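Local coordinates for protein geobacter metallireducens SMUG1 (Geobacter metallireducens, PDB 5H9I) that belongs to the SMUG1 proteins of the uracil DNA glycosylase superfamily and binds xanthine in a pocket at the C-terminal ends of the strands of its parallel sheet, at residues A138-L143 / G190-A195. Residues are numbered along the deposited sequence; the frame is centred on the assembly and turned at random.
Sequences ANYCPL and GAFAEA. With XAN (xanthine), chain B.
The ring of Y140 meets the outer end of the F192 ring, the one direct contact between 138-143 and 190-195. CE2 and CZ of F192 both come to the same Y140 carbon: CE2 of F192 lies 4.0 Å from CD2 of Y140, and CZ follows at about the same distance. The ring centroids are 5.9 Å apart and the planes are inclined at 75°, so the rings meet obliquely. In F192, CG stands anti to the backbone nitrogen (chi1 163°), a setting that carries the ring away from its helix toward the residues that follow strand 135-139. M60, just after strand 55-59, also touches the F192 side chain. The hydroxyl of Y140 is held by hydrogen bonds to D171 and R196, while its ring packs on C170 and L174 of helix 160-181.

The two segments follow strands of the same parallel sheet, the one characteristic of the uracil DNA glycosylase superfamily: 138-143 runs off the end of edge strand 135-139, and helix 191-201 starts just after strand 185-189, with strand 55-59 lying between the two strands. G190 is the N-cap residue of that helix, its carbonyl O accepting the helical bond from the N of E194 at 3.1 Å.

Polar contacts to the ligand come from N139, the residue before Y140. Its side-chain amide reads xanthine through two bonds of opposite direction: xanthine N1 donates to OD1 of N139 (2.7 Å, 167°), and ND2 of N139 donates to xanthine O2 (2.6 Å). Paired this way, the two bonds fix the rotation of the amide about its last torsion. The backbone N of F74 and of M60, and the side chains of E111 and H213, make further hydrogen bonds to xanthine.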
ATOM      1  N   ALA A 138      -0.183  -0.857  -4.714  1.00 12.30           N
ATOM      2  CA  ALA A 138      -1.142  -1.232  -3.701  1.00 12.79           C
ATOM      3  C   ALA A 138      -0.473  -1.690  -2.444  1.00 12.41           C
ATOM      4  O   ALA A 138       0.704  -1.981  -2.471  1.00 16.62           O
ATOM      5  CB  ALA A 138      -2.005  -2.373  -4.227  1.00 14.85           C
ATOM      6  N   ASN A 139      -1.194  -1.664  -1.298  1.00 14.25           N
ATOM      7  CA  ASN A 139      -0.630  -2.283  -0.094  1.00 15.15           C
ATOM      8  C   ASN A 139      -1.247  -3.665   0.103  1.00 18.07           C
ATOM      9  O   ASN A 139      -2.431  -3.819  -0.099  1.00 20.35           O
ATOM     10  CB  ASN A 139      -0.962  -1.474   1.158  1.00 21.33           C
ATOM     11  CG  ASN A 139       0.120  -0.534   1.513  1.00 20.47           C
ATOM     12  OD1 ASN A 139       1.277  -0.721   1.204  1.00 19.04           O
ATOM     13  ND2 ASN A 139      -0.316   0.650   2.045  1.00 20.68           N
ATOM     14  N   TYR A 140      -0.479  -4.566   0.651  1.00 15.49           N
ATOM     15  CA  TYR A 140      -0.971  -5.866   1.046  1.00 15.71           C
ATOM     16  C   TYR A 140      -1.988  -5.742   2.171  1.00 17.17           C
ATOM     17  O   TYR A 140      -3.030  -6.381   2.108  1.00 16.76           O
ATOM     18  CB  TYR A 140       0.231  -6.654   1.518  1.00 15.16           C
ATOM     19  CG  TYR A 140      -0.114  -8.046   2.058  1.00 16.40           C
ATOM     20  CD1 TYR A 140      -0.552  -9.005   1.226  1.00 18.16           C
ATOM     21  CD2 TYR A 140      -0.120  -8.278   3.435  1.00 16.32           C
ATOM     22  CE1 TYR A 140      -0.935 -10.261   1.721  1.00 16.30           C
ATOM     23  CE2 TYR A 140      -0.478  -9.475   3.929  1.00 19.52           C
ATOM     24  CZ  TYR A 140      -0.824 -10.458   3.081  1.00 19.13           C
ATOM     25  OH  TYR A 140      -1.203 -11.684   3.604  1.00 17.81           O
ATOM     26  N   CYS A 141      -1.650  -4.923   3.182  1.00 15.55           N
ATOM     27  CA  CYS A 141      -2.516  -4.749   4.370  1.00 17.89           C
ATOM     28  C   CYS A 141      -2.851  -3.298   4.486  1.00 16.01           C
ATOM     29  O   CYS A 141      -1.989  -2.482   4.499  1.00 18.88           O
ATOM     30  CB  CYS A 141      -1.754  -5.294   5.578  1.00 17.77           C
ATOM     31  SG  CYS A 141      -2.631  -4.999   7.147  1.00 20.73           S
ATOM     32  N   PRO A 142      -4.131  -2.977   4.498  1.00 15.36           N
ATOM     33  CA  PRO A 142      -4.501  -1.561   4.588  1.00 16.23           C
ATOM     34  C   PRO A 142      -4.587  -0.999   6.002  1.00 20.64           C
ATOM     35  O   PRO A 142      -4.798   0.211   6.136  1.00 19.25           O
ATOM     36  CB  PRO A 142      -5.861  -1.555   3.970  1.00 18.42           C
ATOM     37  CG  PRO A 142      -6.450  -2.838   4.391  1.00 19.95           C
ATOM     38  CD  PRO A 142      -5.316  -3.839   4.224  1.00 16.68           C
ATOM     39  N   LEU A 143      -4.415  -1.829   7.005  1.00 18.54           N
ATOM     40  CA  LEU A 143      -4.589  -1.393   8.410  1.00 16.23           C
ATOM     41  C   LEU A 143      -3.310  -0.911   8.988  1.00 16.35           C
ATOM     42  O   LEU A 143      -2.232  -1.487   8.683  1.00 17.88           O
ATOM     43  CB  LEU A 143      -5.039  -2.612   9.153  1.00 14.39           C
ATOM     44  CG  LEU A 143      -6.353  -3.227   8.788  1.00 17.14           C
ATOM     45  CD1 LEU A 143      -6.605  -4.470   9.651  1.00 20.84           C
ATOM     46  CD2 LEU A 143      -7.514  -2.272   8.776  1.00 17.32           C
ATOM     47  N   GLY A 190      10.075  -4.102  -0.343  1.00 15.52           N
ATOM     48  CA  GLY A 190      10.590  -4.669   0.954  1.00 16.04           C
ATOM     49  C   GLY A 190      10.376  -6.136   1.047  1.00 14.04           C
ATOM     50  O   GLY A 190       9.601  -6.765   0.307  1.00 16.09           O
ATOM     51  N   ALA A 191      11.085  -6.728   1.989  1.00 16.03           N
ATOM     52  CA  ALA A 191      11.067  -8.188   2.145  1.00 16.99           C
ATOM     53  C   ALA A 191       9.772  -8.761   2.621  1.00 15.78           C
ATOM     54  O   ALA A 191       9.418  -9.876   2.206  1.00 16.45           O
ATOM     55  CB  ALA A 191      12.199  -8.551   3.192  1.00 23.34           C
ATOM     56  N   PHE A 192       9.089  -8.091   3.547  1.00 15.35           N
ATOM     57  CA  PHE A 192       7.816  -8.616   4.057  1.00 14.76           C
ATOM     58  C   PHE A 192       6.784  -8.690   2.919  1.00 16.51           C
ATOM     59  O   PHE A 192       6.131  -9.715   2.709  1.00 15.86           O
ATOM     60  CB  PHE A 192       7.253  -7.858   5.236  1.00 20.27           C
ATOM     61  CG  PHE A 192       5.805  -8.133   5.493  1.00 27.42           C
ATOM     62  CD1 PHE A 192       5.403  -9.117   6.412  1.00 31.71           C
ATOM     63  CD2 PHE A 192       4.789  -7.363   4.774  1.00 33.58           C
ATOM     64  CE1 PHE A 192       4.027  -9.318   6.610  1.00 35.36           C
ATOM     65  CE2 PHE A 192       3.490  -7.502   4.940  1.00 19.03           C
ATOM     66  CZ  PHE A 192       3.082  -8.503   5.898  1.00 28.97           C
ATOM     67  N   ALA A 193       6.661  -7.593   2.191  1.00 15.44           N
ATOM     68  CA  ALA A 193       5.719  -7.613   1.086  1.00 14.45           C
ATOM     69  C   ALA A 193       6.094  -8.636   0.080  1.00 15.43           C
ATOM     70  O   ALA A 193       5.222  -9.326  -0.403  1.00 14.76           O
ATOM     71  CB  ALA A 193       5.589  -6.218   0.441  1.00 15.17           C
ATOM     72  N   GLU A 194       7.336  -8.796  -0.278  1.00 14.47           N
ATOM     73  CA  GLU A 194       7.780  -9.803  -1.233  1.00 14.00           C
ATOM     74  C   GLU A 194       7.325 -11.190  -0.729  1.00 17.57           C
ATOM     75  O   GLU A 194       6.820 -11.951  -1.529  1.00 16.93           O
ATOM     76  CB  GLU A 194       9.240  -9.830  -1.504  1.00 15.35           C
ATOM     77  CG  GLU A 194       9.624 -10.834  -2.570  1.00 18.72           C
ATOM     78  CD  GLU A 194      11.058 -11.261  -2.512  1.00 26.43           C
ATOM     79  OE1 GLU A 194      11.437 -11.900  -3.526  1.00 25.77           O
ATOM     80  OE2 GLU A 194      11.811 -10.871  -1.633  1.00 24.81           O
ATOM     81  N   ALA A 195       7.555 -11.456   0.560  1.00 16.09           N
ATOM     82  CA  ALA A 195       7.238 -12.819   1.042  1.00 16.48           C
ATOM     83  C   ALA A 195       5.756 -13.084   1.006  1.00 16.94           C
ATOM     84  O   ALA A 195       5.356 -14.226   0.611  1.00 18.45           O
ATOM     85  CB  ALA A 195       7.735 -12.980   2.474  1.00 18.53           C
TER
HETATM   86  N9  XAN B 301       5.310   3.920   3.780  1.00 19.11           N
HETATM   87  C4  XAN B 301       4.421   3.120   3.260  1.00 14.16           C
HETATM   88  N3  XAN B 301       3.232   3.284   2.689  1.00 16.04           N
HETATM   89  C2  XAN B 301       2.593   2.284   2.273  1.00 17.75           C
HETATM   90  O2  XAN B 301       1.495   2.455   1.809  1.00 19.17           O
HETATM   91  N1  XAN B 301       3.081   1.036   2.307  1.00 16.20           N
HETATM   92  C6  XAN B 301       4.240   0.739   2.811  1.00 17.30           C
HETATM   93  O6  XAN B 301       4.677  -0.413   2.903  1.00 19.52           O
HETATM   94  C5  XAN B 301       4.969   1.795   3.362  1.00 16.18           C
HETATM   95  N7  XAN B 301       6.152   1.874   3.953  1.00 19.60           N
HETATM   96  C8  XAN B 301       6.359   3.157   4.200  1.00 19.51           C